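Local coordinates for protein BIFUNCTIONAL PROTEIN Proline utilization A (PutA) (Corynebacterium freiburgense, PDB 5UX5) that oxidises proline to glutamate in two linked steps, an FAD-dependent proline dehydrogenase reaction followed by an NAD-dependent aldehyde dehydrogenase reaction, probably with channelling of the intermediate, at residues E211-L216 against I229-E234; T172-L177 against D184-K189; E674-F679 against I688-S693. All coordinates share one frame; numbering follows the deposited sequence.

Interaction 1 (E211-L216 against I229-E234); sequences ERLRPL and INLDME. With FAD (flavin-adenine dinucleotide), chain E.
Leu216 and Ile229 meet tip to tip, and with Leu213 and Leu231 they make up the apolar part of the contact. CD1 of Ile229 lies 3.9 Å from CG of Leu216 and also touches its CD2, while the other branch, CG2 of Ile229, reaches that same CD2 at 4.0 Å. With CG anti to the backbone N (chi1 174°), Leu216 is directed at the strand. The Leu216 carbonyl O comes up to the same Ile229 methyl, a van der Waals neighbour. One turn earlier on the helix, Leu213 CD1 meets Leu231 CD2 more loosely, at 4.2 Å. Leu245 of helix 239-251 packs on both Leu213 and Leu231, and Leu178 of helix 164-178 on both Leu216 and Ile229.

These residues join helix 202-221 to the strand that follows it, 228-232, in the alpha/beta barrel of the proline dehydrogenase part: Ile229 and Leu231 face the helical layer, Asn230 and Asp232 the barrel interior.

The polar interactions gather at the far end of the strand, where the FAD lies. N3 of the flavin donates to the backbone O of Met233 at 2.9 Å, a nearly straight bond (165°) that fixes the pyrimidine edge of the isoalloxazine. The carboxylate of Asp232 stays at packing distance from flavin O4, its OD1 3.7 Å away. That carboxylate oxygen receives a weak, bent bond from Asn230 ND2 (2.8 Å, 123°) and forms a long, weak ion pair with Arg296.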
loop_
_atom_site.group_PDB
_atom_site.type_symbol
_atom_site.label_atom_id
_atom_site.label_comp_id
_atom_site.label_asym_id
_atom_site.label_seq_id
_atom_site.Cartn_x
_atom_site.Cartn_y
_atom_site.Cartn_z
ATOM N N GLU A 211 -18.673 18.882 -13.177
ATOM C CA GLU A 211 -19.905 19.208 -12.473
ATOM C C GLU A 211 -19.641 20.143 -11.298
ATOM O O GLU A 211 -20.442 21.042 -11.009
ATOM C CB GLU A 211 -20.576 17.918 -12.010
ATOM C CG GLU A 211 -21.798 18.110 -11.158
ATOM C CD GLU A 211 -22.257 16.811 -10.545
ATOM O OE1 GLU A 211 -22.031 15.744 -11.161
ATOM O OE2 GLU A 211 -22.830 16.859 -9.435
ATOM N N ARG A 212 -18.512 19.970 -10.629
ATOM C CA ARG A 212 -18.217 20.785 -9.458
ATOM C C ARG A 212 -17.543 22.108 -9.789
ATOM O O ARG A 212 -17.729 23.079 -9.044
ATOM C CB ARG A 212 -17.342 19.999 -8.480
ATOM C CG ARG A 212 -18.090 18.899 -7.776
ATOM C CD ARG A 212 -17.178 18.233 -6.798
ATOM N NE ARG A 212 -17.864 17.257 -5.972
ATOM C CZ ARG A 212 -17.240 16.476 -5.100
ATOM N NH1 ARG A 212 -15.930 16.575 -4.978
ATOM N NH2 ARG A 212 -17.916 15.609 -4.346
ATOM N N LEU A 213 -16.767 22.180 -10.881
ATOM C CA LEU A 213 -15.981 23.376 -11.160
ATOM C C LEU A 213 -16.703 24.411 -12.025
ATOM O O LEU A 213 -16.293 25.578 -12.025
ATOM C CB LEU A 213 -14.651 23.000 -11.814
ATOM C CG LEU A 213 -13.546 22.575 -10.849
ATOM C CD1 LEU A 213 -12.397 22.008 -11.641
ATOM C CD2 LEU A 213 -13.097 23.775 -10.048
ATOM N N ARG A 214 -17.776 24.034 -12.731
ATOM C CA ARG A 214 -18.491 24.999 -13.569
ATOM C C ARG A 214 -18.971 26.235 -12.806
ATOM O O ARG A 214 -18.791 27.346 -13.326
ATOM C CB ARG A 214 -19.667 24.307 -14.277
ATOM C CG ARG A 214 -19.278 23.407 -15.431
ATOM C CD ARG A 214 -20.491 22.761 -16.063
ATOM N NE ARG A 214 -20.124 21.694 -16.982
ATOM C CZ ARG A 214 -20.334 20.405 -16.727
ATOM N NH1 ARG A 214 -20.932 20.051 -15.601
ATOM N NH2 ARG A 214 -19.948 19.470 -17.589
ATOM N N PRO A 215 -19.537 26.144 -11.600
ATOM C CA PRO A 215 -19.857 27.393 -10.882
ATOM C C PRO A 215 -18.652 28.289 -10.706
ATOM O O PRO A 215 -18.795 29.516 -10.748
ATOM C CB PRO A 215 -20.402 26.916 -9.528
ATOM C CG PRO A 215 -20.647 25.466 -9.663
ATOM C CD PRO A 215 -20.136 24.957 -10.962
ATOM N N LEU A 216 -17.462 27.712 -10.505
ATOM C CA LEU A 216 -16.261 28.526 -10.323
ATOM C C LEU A 216 -15.866 29.252 -11.609
ATOM O O LEU A 216 -15.445 30.414 -11.568
ATOM C CB LEU A 216 -15.102 27.658 -9.851
ATOM C CG LEU A 216 -13.810 28.467 -9.808
ATOM C CD1 LEU A 216 -13.830 29.389 -8.595
ATOM C CD2 LEU A 216 -12.575 27.601 -9.850
ATOM N N ILE A 229 -8.277 31.414 -13.912
ATOM C CA ILE A 229 -8.297 30.181 -13.128
ATOM C C ILE A 229 -7.215 29.251 -13.657
ATOM O O ILE A 229 -7.176 28.945 -14.858
ATOM C CB ILE A 229 -9.675 29.494 -13.186
ATOM C CG1 ILE A 229 -10.741 30.373 -12.534
ATOM C CG2 ILE A 229 -9.631 28.106 -12.569
ATOM C CD1 ILE A 229 -12.130 30.014 -12.933
ATOM N N ASN A 230 -6.344 28.798 -12.761
ATOM C CA ASN A 230 -5.292 27.860 -13.115
ATOM C C ASN A 230 -5.515 26.535 -12.406
ATOM O O ASN A 230 -5.850 26.499 -11.216
ATOM C CB ASN A 230 -3.904 28.399 -12.794
ATOM C CG ASN A 230 -2.832 27.477 -13.289
ATOM O OD1 ASN A 230 -2.407 27.549 -14.439
ATOM N ND2 ASN A 230 -2.413 26.576 -12.430
ATOM N N LEU A 231 -5.379 25.449 -13.161
ATOM C CA LEU A 231 -5.455 24.108 -12.607
ATOM C C LEU A 231 -4.034 23.667 -12.279
ATOM O O LEU A 231 -3.198 23.506 -13.178
ATOM C CB LEU A 231 -6.146 23.148 -13.577
ATOM C CG LEU A 231 -7.640 23.288 -13.860
ATOM C CD1 LEU A 231 -8.127 22.297 -14.882
ATOM C CD2 LEU A 231 -8.430 23.118 -12.587
ATOM N N ASP A 232 -3.762 23.475 -10.989
ATOM C CA ASP A 232 -2.442 23.033 -10.556
ATOM C C ASP A 232 -2.315 21.514 -10.695
ATOM O O ASP A 232 -3.308 20.783 -10.830
ATOM C CB ASP A 232 -2.163 23.430 -9.101
ATOM C CG ASP A 232 -2.027 24.925 -8.905
ATOM O OD1 ASP A 232 -1.815 25.639 -9.902
ATOM O OD2 ASP A 232 -2.122 25.386 -7.747
ATOM N N MET A 233 -1.068 21.050 -10.668
ATOM C CA MET A 233 -0.746 19.626 -10.702
ATOM C C MET A 233 0.357 19.336 -9.709
ATOM O O MET A 233 1.365 20.046 -9.682
ATOM C CB MET A 233 -0.308 19.173 -12.088
ATOM C CG MET A 233 -1.453 19.172 -13.032
ATOM S SD MET A 233 -1.165 18.100 -14.390
ATOM C CE MET A 233 -0.141 16.894 -13.557
ATOM N N GLU A 234 0.146 18.320 -8.878
ATOM C CA GLU A 234 1.168 17.874 -7.945
ATOM C C GLU A 234 1.691 16.483 -8.304
ATOM O O GLU A 234 2.884 16.318 -8.566
ATOM C CB GLU A 234 0.609 17.921 -6.513
HETATM P PA FAD E . 16.024 24.964 -9.548
HETATM O O1A FAD E . 17.116 24.765 -8.441
HETATM O O2A FAD E . 16.438 25.314 -10.899
HETATM O O5B FAD E . 15.142 23.817 -9.869
HETATM C C5B FAD E . 14.838 22.864 -8.867
HETATM C C4B FAD E . 13.988 21.770 -9.486
HETATM O O4B FAD E . 14.782 20.848 -10.175
HETATM C C3B FAD E . 13.226 20.972 -8.477
HETATM O O3B FAD E . 12.052 21.543 -8.018
HETATM C C2B FAD E . 12.983 19.698 -9.203
HETATM O O2B FAD E . 11.801 19.736 -9.917
HETATM C C1B FAD E . 14.213 19.563 -10.053
HETATM N N9A FAD E . 15.192 18.643 -9.492
HETATM C C8A FAD E . 16.124 18.927 -8.504
HETATM N N7A FAD E . 16.841 17.821 -8.228
HETATM C C5A FAD E . 16.437 16.754 -9.024
HETATM C C6A FAD E . 16.839 15.412 -9.168
HETATM N N6A FAD E . 17.893 14.799 -8.377
HETATM N N1A FAD E . 16.212 14.644 -10.073
HETATM C C2A FAD E . 15.194 15.154 -10.835
HETATM N N3A FAD E . 14.780 16.455 -10.717
HETATM C C4A FAD E . 15.371 17.271 -9.837
HETATM N N1 FAD E . 5.407 22.857 -8.612
HETATM C C2 FAD E . 4.438 21.870 -9.019
HETATM O O2 FAD E . 4.807 20.546 -9.012
HETATM N N3 FAD E . 3.136 22.270 -9.346
HETATM C C4 FAD E . 2.758 23.613 -9.334
HETATM O O4 FAD E . 1.468 23.984 -9.675
HETATM C C4X FAD E . 3.794 24.663 -9.071
HETATM N N5 FAD E . 3.532 26.022 -9.209
HETATM C C5X FAD E . 4.540 26.974 -9.003
HETATM C C6 FAD E . 4.280 28.351 -9.136
HETATM C C7 FAD E . 5.304 29.265 -8.916
HETATM C C7M FAD E . 5.056 30.740 -9.041
HETATM C C8 FAD E . 6.569 28.846 -8.592
HETATM C C8M FAD E . 7.665 29.835 -8.360
HETATM C C9 FAD E . 6.832 27.491 -8.457
HETATM C C9A FAD E . 5.825 26.566 -8.663
HETATM N N10 FAD E . 6.139 25.182 -8.532
HETATM C C10 FAD E . 5.133 24.213 -8.733
HETATM C "C1'" FAD E . 7.495 24.772 -8.125
HETATM C "C2'" FAD E . 8.440 24.349 -9.217
HETATM O "O2'" FAD E . 7.987 23.158 -9.755
HETATM C "C3'" FAD E . 9.844 24.226 -8.587
HETATM O "O3'" FAD E . 9.800 23.221 -7.649
HETATM C "C4'" FAD E . 10.440 25.463 -7.905
HETATM O "O4'" FAD E . 9.943 26.655 -8.395
HETATM C "C5'" FAD E . 11.985 25.463 -7.860
HETATM O "O5'" FAD E . 12.645 25.150 -9.080
HETATM P P FAD E . 13.544 26.199 -9.928
HETATM O O1P FAD E . 13.256 26.336 -11.471
HETATM O O2P FAD E . 13.370 27.459 -8.994
HETATM O O3P FAD E . 15.068 26.081 -9.388
#

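Interaction 2 (T172-L177 against D184-K189); sequences TRTMEL and DYVSIK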
loop_
_atom_site.group_PDB
_atom_site.type_symbol
_atom_site.label_atom_id
_atom_site.label_comp_id
_atom_site.label_asym_id
_atom_site.label_seq_id
_atom_site.Cartn_x
_atom_site.Cartn_y
_atom_site.Cartn_z
ATOM N N THR A 172 -15.673 26.133 -2.512
ATOM C CA THR A 172 -16.553 27.263 -2.248
ATOM C C THR A 172 -15.750 28.471 -1.792
ATOM O O THR A 172 -16.086 29.618 -2.131
ATOM C CB THR A 172 -17.614 26.915 -1.190
ATOM O OG1 THR A 172 -16.964 26.518 0.013
ATOM C CG2 THR A 172 -18.574 25.811 -1.647
ATOM N N ARG A 173 -14.677 28.232 -1.033
ATOM C CA ARG A 173 -13.868 29.342 -0.542
ATOM C C ARG A 173 -13.035 29.974 -1.655
ATOM O O ARG A 173 -12.793 31.193 -1.631
ATOM C CB ARG A 173 -12.969 28.859 0.594
ATOM C CG ARG A 173 -13.705 28.482 1.852
ATOM C CD ARG A 173 -12.772 28.003 2.956
ATOM N NE ARG A 173 -13.561 27.631 4.134
ATOM C CZ ARG A 173 -13.171 26.784 5.077
ATOM N NH1 ARG A 173 -11.984 26.197 4.998
ATOM N NH2 ARG A 173 -13.981 26.513 6.092
ATOM N N THR A 174 -12.584 29.163 -2.627
ATOM C CA THR A 174 -11.934 29.705 -3.817
ATOM C C THR A 174 -12.919 30.502 -4.652
ATOM O O THR A 174 -12.580 31.564 -5.188
ATOM C CB THR A 174 -11.331 28.583 -4.645
ATOM O OG1 THR A 174 -10.242 27.998 -3.926
ATOM C CG2 THR A 174 -10.814 29.126 -5.995
ATOM N N MET A 175 -14.154 30.009 -4.746
ATOM C CA MET A 175 -15.213 30.752 -5.409
ATOM C C MET A 175 -15.414 32.109 -4.761
ATOM O O MET A 175 -15.613 33.108 -5.459
ATOM C CB MET A 175 -16.523 29.968 -5.371
ATOM C CG MET A 175 -16.550 28.753 -6.274
ATOM S SD MET A 175 -18.075 27.805 -6.118
ATOM C CE MET A 175 -19.319 28.914 -6.748
ATOM N N GLU A 176 -15.329 32.179 -3.430
ATOM C CA GLU A 176 -15.514 33.468 -2.761
ATOM C C GLU A 176 -14.413 34.461 -3.128
ATOM O O GLU A 176 -14.690 35.650 -3.316
ATOM C CB GLU A 176 -15.586 33.280 -1.246
ATOM C CG GLU A 176 -16.852 32.571 -0.765
ATOM C CD GLU A 176 -18.152 33.243 -1.220
ATOM O OE1 GLU A 176 -18.213 34.499 -1.285
ATOM O OE2 GLU A 176 -19.116 32.490 -1.506
ATOM N N LEU A 177 -13.162 33.992 -3.251
ATOM C CA LEU A 177 -12.063 34.880 -3.630
ATOM C C LEU A 177 -12.224 35.393 -5.059
ATOM O O LEU A 177 -11.886 36.550 -5.350
ATOM C CB LEU A 177 -10.735 34.151 -3.482
ATOM C CG LEU A 177 -10.246 33.745 -2.095
ATOM C CD1 LEU A 177 -9.397 32.511 -2.285
ATOM C CD2 LEU A 177 -9.445 34.829 -1.437
ATOM N N ASP A 184 -7.228 38.771 -9.377
ATOM C CA ASP A 184 -7.109 38.512 -10.810
ATOM C C ASP A 184 -6.911 37.048 -11.147
ATOM O O ASP A 184 -7.097 36.667 -12.304
ATOM C CB ASP A 184 -5.898 39.228 -11.428
ATOM C CG ASP A 184 -5.844 40.706 -11.136
ATOM O OD1 ASP A 184 -6.897 41.369 -11.103
ATOM O OD2 ASP A 184 -4.702 41.203 -10.976
ATOM N N TYR A 185 -6.480 36.234 -10.196
ATOM C CA TYR A 185 -5.874 34.954 -10.545
ATOM C C TYR A 185 -5.991 34.022 -9.354
ATOM O O TYR A 185 -5.427 34.304 -8.291
ATOM C CB TYR A 185 -4.425 35.194 -10.921
ATOM C CG TYR A 185 -3.633 34.062 -11.501
ATOM C CD1 TYR A 185 -3.621 32.793 -10.913
ATOM C CD2 TYR A 185 -2.816 34.282 -12.596
ATOM C CE1 TYR A 185 -2.843 31.758 -11.443
ATOM C CE2 TYR A 185 -2.026 33.268 -13.113
ATOM C CZ TYR A 185 -2.044 32.007 -12.540
ATOM O OH TYR A 185 -1.258 31.011 -13.078
ATOM N N VAL A 186 -6.719 32.929 -9.518
ATOM C CA VAL A 186 -6.764 31.885 -8.506
ATOM C C VAL A 186 -6.262 30.599 -9.139
ATOM O O VAL A 186 -6.430 30.362 -10.338
ATOM C CB VAL A 186 -8.180 31.688 -7.914
ATOM C CG1 VAL A 186 -8.656 32.966 -7.248
ATOM C CG2 VAL A 186 -9.167 31.218 -8.985
ATOM N N SER A 187 -5.658 29.752 -8.328
ATOM C CA SER A 187 -5.258 28.452 -8.836
ATOM C C SER A 187 -5.663 27.404 -7.814
ATOM O O SER A 187 -5.673 27.672 -6.615
ATOM C CB SER A 187 -3.735 28.391 -9.212
ATOM O OG SER A 187 -2.862 28.885 -8.217
ATOM N N ILE A 188 -6.093 26.244 -8.311
ATOM C CA ILE A 188 -6.650 25.167 -7.503
ATOM C C ILE A 188 -6.302 23.828 -8.164
ATOM O O ILE A 188 -5.998 23.769 -9.362
ATOM C CB ILE A 188 -8.185 25.357 -7.357
ATOM C CG1 ILE A 188 -8.777 24.407 -6.301
ATOM C CG2 ILE A 188 -8.886 25.240 -8.710
ATOM C CD1 ILE A 188 -10.244 24.581 -6.072
ATOM N N LYS A 189 -6.331 22.742 -7.369
ATOM C CA LYS A 189 -6.014 21.392 -7.843
ATOM C C LYS A 189 -7.261 20.520 -7.875
ATOM O O LYS A 189 -8.094 20.572 -6.966
ATOM C CB LYS A 189 -5.000 20.676 -6.945
ATOM C CG LYS A 189 -3.668 21.327 -6.822
ATOM C CD LYS A 189 -2.646 20.371 -6.253
ATOM C CE LYS A 189 -2.669 20.222 -4.749
ATOM N NZ LYS A 189 -1.382 19.514 -4.333
#
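OG1 of Thr174 gives its proton to the carbonyl O of Arg170, one turn back in the helix, and the same oxygen packs 4.0 Å from CD1 of Ile188. The buried hydroxyl is thus satisfied within its own helix and offers the strand little more than a van der Waals surface. Its position follows from chi1 of -68°, which places OG1 beside the backbone N, where it can reach the preceding turn, and leaves CG2 for the strand.

That methyl makes the other half of the contact: CG2 of Thr174 sits 4.0 Å from CG2 of Val186 and nearly as close to its CB, the two short side chains meeting at a slant. Thr174 therefore straddles two strand residues, Val186 with its carbon branch and Ile188 with its oxygen. The Ile188 chain is extended, CG1 anti to the backbone N (chi1 -169°), which carries CD1 out to the hydroxyl. A turn further along the helix, Leu177 adds a looser touch, its CB 4.5 Å from CG1 of Val186. No hydrogen bond links the two segments.

Ser187 and Tyr185 point to the other side of the strand, into the barrel; OG of Ser187 pairs with Asn153, and OH of Tyr185 with Arg296 and Glu376.

Helix 164-178 and strand 185-189 run almost antiparallel, at 169°, with the axes of segments 172-177 and 185-189 9.3 Å apart at closest approach. They are the helix and second strand of a right-handed beta-alpha-beta unit of the barrel, whose first strand, 151-157, lies alongside 185-189 and sends Leu156 against Thr174. From the next helix, 202-221, Leu216 packs on Thr174 as well.

Interaction 3 (E674-F679 against I688-S693); sequences ETASLF and IHAETS. With NAD (nicotinamide-adenine-dinucleotide), chain F.
The methyl of Ala676 overlaps two residues of the strand, with its CB 4.3 Å from CB of Ala690 and 4.4 Å from CD1 of Ile688. With CG1 trans to the backbone N (chi1 -178°), the extended Ile688 side chain reaches along toward the helix, whereas Ala690 contributes only its CB. Such small groups let the backbones approach: the CA atoms of Ala676 and Ala690 are 7.0 Å apart. Leu669 of strand 666-670 and Val895 of strand 894-895 pack against both Ala676 and Ile688.

The neighbouring faces of the same helix hold the NAD. OG1 of Thr675 donates to O1A of the adenosine-side phosphate at 2.8 Å, and its CG2 lies 3.6 Å above the plane of the Phe679 ring, displaced toward the rim. Covered in this way on one face, the ring presents its edge to the adenine: CZ of Phe679 is 3.5 Å from C4A of NAD and CE1 equally close to C5A. CD2 of Leu678 touches the adenine amino nitrogen N6A more loosely, at 4.0 Å.

Strand 666-670, helix 673-682 and strand 687-691 form a beta-alpha-beta unit of the Rossmann-type NAD-binding region of the aldehyde dehydrogenase part. Beyond the second strand, Ser693 OG bonds Glu819, which itself binds NAD.

One helix thus carries two chemistries: an uncharged, apolar side against the sheet and a side that meets the cofactor chiefly through one hydroxyl and an aromatic edge. Thr675 lies in the first turn, and the helix start would probably add some favourable electrostatics toward the negative pyrophosphate.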
loop_
_atom_site.group_PDB
_atom_site.type_symbol
_atom_site.label_atom_id
_atom_site.label_comp_id
_atom_site.label_asym_id
_atom_site.label_seq_id
_atom_site.Cartn_x
_atom_site.Cartn_y
_atom_site.Cartn_z
ATOM N N GLU A 674 -13.403 -21.713 14.472
ATOM C CA GLU A 674 -14.358 -22.792 14.731
ATOM C C GLU A 674 -14.245 -23.901 13.690
ATOM O O GLU A 674 -14.479 -25.084 13.992
ATOM C CB GLU A 674 -15.790 -22.245 14.745
ATOM C CG GLU A 674 -16.053 -21.150 15.785
ATOM C CD GLU A 674 -15.486 -19.783 15.403
ATOM O OE1 GLU A 674 -15.684 -19.358 14.242
ATOM O OE2 GLU A 674 -14.844 -19.136 16.266
ATOM N N THR A 675 -13.903 -23.530 12.461
ATOM C CA THR A 675 -13.679 -24.510 11.409
ATOM C C THR A 675 -12.420 -25.331 11.665
ATOM O O THR A 675 -12.410 -26.548 11.440
ATOM C CB THR A 675 -13.626 -23.775 10.076
ATOM O OG1 THR A 675 -14.908 -23.160 9.858
ATOM C CG2 THR A 675 -13.311 -24.696 8.946
ATOM N N ALA A 676 -11.356 -24.688 12.148
ATOM C CA ALA A 676 -10.147 -25.426 12.469
ATOM C C ALA A 676 -10.397 -26.436 13.575
ATOM O O ALA A 676 -9.937 -27.581 13.476
ATOM C CB ALA A 676 -9.019 -24.471 12.839
ATOM N N SER A 677 -11.138 -26.050 14.628
ATOM C CA SER A 677 -11.471 -27.019 15.682
ATOM C C SER A 677 -12.355 -28.136 15.145
ATOM O O SER A 677 -12.210 -29.303 15.540
ATOM C CB SER A 677 -12.142 -26.348 16.882
ATOM O OG SER A 677 -12.813 -25.164 16.510
ATOM N N LEU A 678 -13.260 -27.799 14.229
ATOM C CA LEU A 678 -14.121 -28.807 13.622
ATOM C C LEU A 678 -13.296 -29.873 12.913
ATOM O O LEU A 678 -13.406 -31.065 13.222
ATOM C CB LEU A 678 -15.070 -28.128 12.640
ATOM C CG LEU A 678 -16.059 -29.040 11.931
ATOM C CD1 LEU A 678 -17.170 -29.417 12.867
ATOM C CD2 LEU A 678 -16.580 -28.325 10.720
ATOM N N PHE A 679 -12.450 -29.450 11.963
ATOM C CA PHE A 679 -11.628 -30.383 11.197
ATOM C C PHE A 679 -10.801 -31.253 12.126
ATOM O O PHE A 679 -10.785 -32.486 12.007
ATOM C CB PHE A 679 -10.693 -29.623 10.242
ATOM C CG PHE A 679 -11.388 -28.914 9.085
ATOM C CD1 PHE A 679 -12.759 -28.983 8.908
ATOM C CD2 PHE A 679 -10.640 -28.174 8.173
ATOM C CE1 PHE A 679 -13.379 -28.332 7.823
ATOM C CE2 PHE A 679 -11.241 -27.530 7.092
ATOM C CZ PHE A 679 -12.617 -27.607 6.914
ATOM N N ILE A 688 -2.140 -29.385 10.884
ATOM C CA ILE A 688 -2.953 -28.331 10.319
ATOM C C ILE A 688 -2.220 -27.027 10.549
ATOM O O ILE A 688 -1.729 -26.778 11.649
ATOM C CB ILE A 688 -4.351 -28.305 10.958
ATOM C CG1 ILE A 688 -5.196 -27.199 10.290
ATOM C CG2 ILE A 688 -4.225 -28.216 12.499
ATOM C CD1 ILE A 688 -6.685 -27.328 10.511
ATOM N N HIS A 689 -2.148 -26.196 9.521
ATOM C CA HIS A 689 -1.591 -24.849 9.621
ATOM C C HIS A 689 -2.677 -23.864 9.216
ATOM O O HIS A 689 -3.046 -23.796 8.041
ATOM C CB HIS A 689 -0.393 -24.739 8.711
ATOM C CG HIS A 689 0.569 -25.850 8.899
ATOM N ND1 HIS A 689 1.596 -25.783 9.813
ATOM C CD2 HIS A 689 0.628 -27.082 8.348
ATOM C CE1 HIS A 689 2.276 -26.912 9.780
ATOM N NE2 HIS A 689 1.707 -27.721 8.905
ATOM N N ALA A 690 -3.219 -23.124 10.180
ATOM C CA ALA A 690 -4.424 -22.332 9.945
ATOM C C ALA A 690 -4.213 -20.868 10.297
ATOM O O ALA A 690 -3.667 -20.541 11.358
ATOM C CB ALA A 690 -5.605 -22.890 10.731
ATOM N N GLU A 691 -4.647 -19.995 9.398
ATOM C CA GLU A 691 -4.740 -18.561 9.632
ATOM C C GLU A 691 -6.226 -18.252 9.816
ATOM O O GLU A 691 -7.046 -18.638 8.979
ATOM C CB GLU A 691 -4.107 -17.791 8.470
ATOM N N THR A 692 -6.586 -17.643 10.949
ATOM C CA THR A 692 -7.978 -17.639 11.431
ATOM C C THR A 692 -8.409 -16.271 11.969
ATOM O O THR A 692 -8.863 -16.148 13.105
ATOM C CB THR A 692 -8.199 -18.688 12.530
ATOM O OG1 THR A 692 -7.347 -18.422 13.657
ATOM C CG2 THR A 692 -7.929 -20.097 12.035
ATOM N N SER A 693 -8.282 -15.233 11.141
ATOM C CA SER A 693 -8.876 -13.914 11.391
ATOM C C SER A 693 -8.214 -13.180 12.560
ATOM O O SER A 693 -7.389 -13.754 13.278
ATOM C CB SER A 693 -10.390 -14.052 11.619
ATOM O OG SER A 693 -11.025 -12.797 11.791
HETATM P PA NAD F . -14.908 -21.348 6.919
HETATM O O1A NAD F . -13.892 -21.238 8.108
HETATM O O2A NAD F . -16.258 -21.954 7.426
HETATM O O5B NAD F . -14.347 -22.324 5.821
HETATM C C5B NAD F . -13.240 -22.021 5.008
HETATM C C4B NAD F . -12.945 -23.189 4.067
HETATM O O4B NAD F . -13.104 -24.474 4.678
HETATM C C3B NAD F . -13.800 -23.138 2.839
HETATM O O3B NAD F . -13.152 -23.678 1.742
HETATM C C2B NAD F . -14.917 -23.970 3.326
HETATM O O2B NAD F . -15.827 -24.349 2.354
HETATM C C1B NAD F . -14.181 -25.088 3.991
HETATM N N9A NAD F . -15.031 -25.864 4.886
HETATM C C8A NAD F . -15.679 -25.412 6.021
HETATM N N7A NAD F . -16.375 -26.422 6.582
HETATM C C5A NAD F . -16.206 -27.593 5.827
HETATM C C6A NAD F . -16.655 -28.906 5.926
HETATM N N6A NAD F . -17.529 -29.346 6.986
HETATM N N1A NAD F . -16.274 -29.806 5.002
HETATM C C2A NAD F . -15.463 -29.467 3.968
HETATM N N3A NAD F . -14.998 -28.194 3.841
HETATM C C4A NAD F . -15.346 -27.250 4.741
HETATM O O3 NAD F . -15.023 -19.875 6.305
HETATM P PN NAD F . -16.314 -19.119 5.711
HETATM O O1N NAD F . -17.625 -19.856 5.891
HETATM O O2N NAD F . -16.154 -19.062 4.220
HETATM O O5D NAD F . -16.327 -17.675 6.422
HETATM C C5D NAD F . -16.424 -17.644 7.839
HETATM C C4D NAD F . -15.714 -16.495 8.561
HETATM O O4D NAD F . -14.314 -16.453 8.418
HETATM C C3D NAD F . -16.117 -15.104 8.215
HETATM O O3D NAD F . -17.419 -14.779 8.536
HETATM C C2D NAD F . -15.177 -14.403 9.113
HETATM O O2D NAD F . -15.802 -14.141 10.320
HETATM C C1D NAD F . -13.990 -15.334 9.215
#

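In the fold
All three contacts are buried and largely apolar, and none has a hydrogen bond between its segments. Interactions 1 and 2 are neighbours in the proline dehydrogenase barrel, their centres 8 Å apart: strands 185-189 and 228-232 lie side by side and are joined by backbone bonds such as Asn230 N to Val186 O (2.9 Å). They differ in reach, since interaction 1 runs on to the flavin, while interaction 2 stays between the barrel wall and its helices. Interaction 3 lies in the other catalytic part, about 53 Å from interaction 1 between centres. There the helix contacts the cofactor; in interaction 1 it is the C-terminal part of the strand segment, Asp232 and Met233.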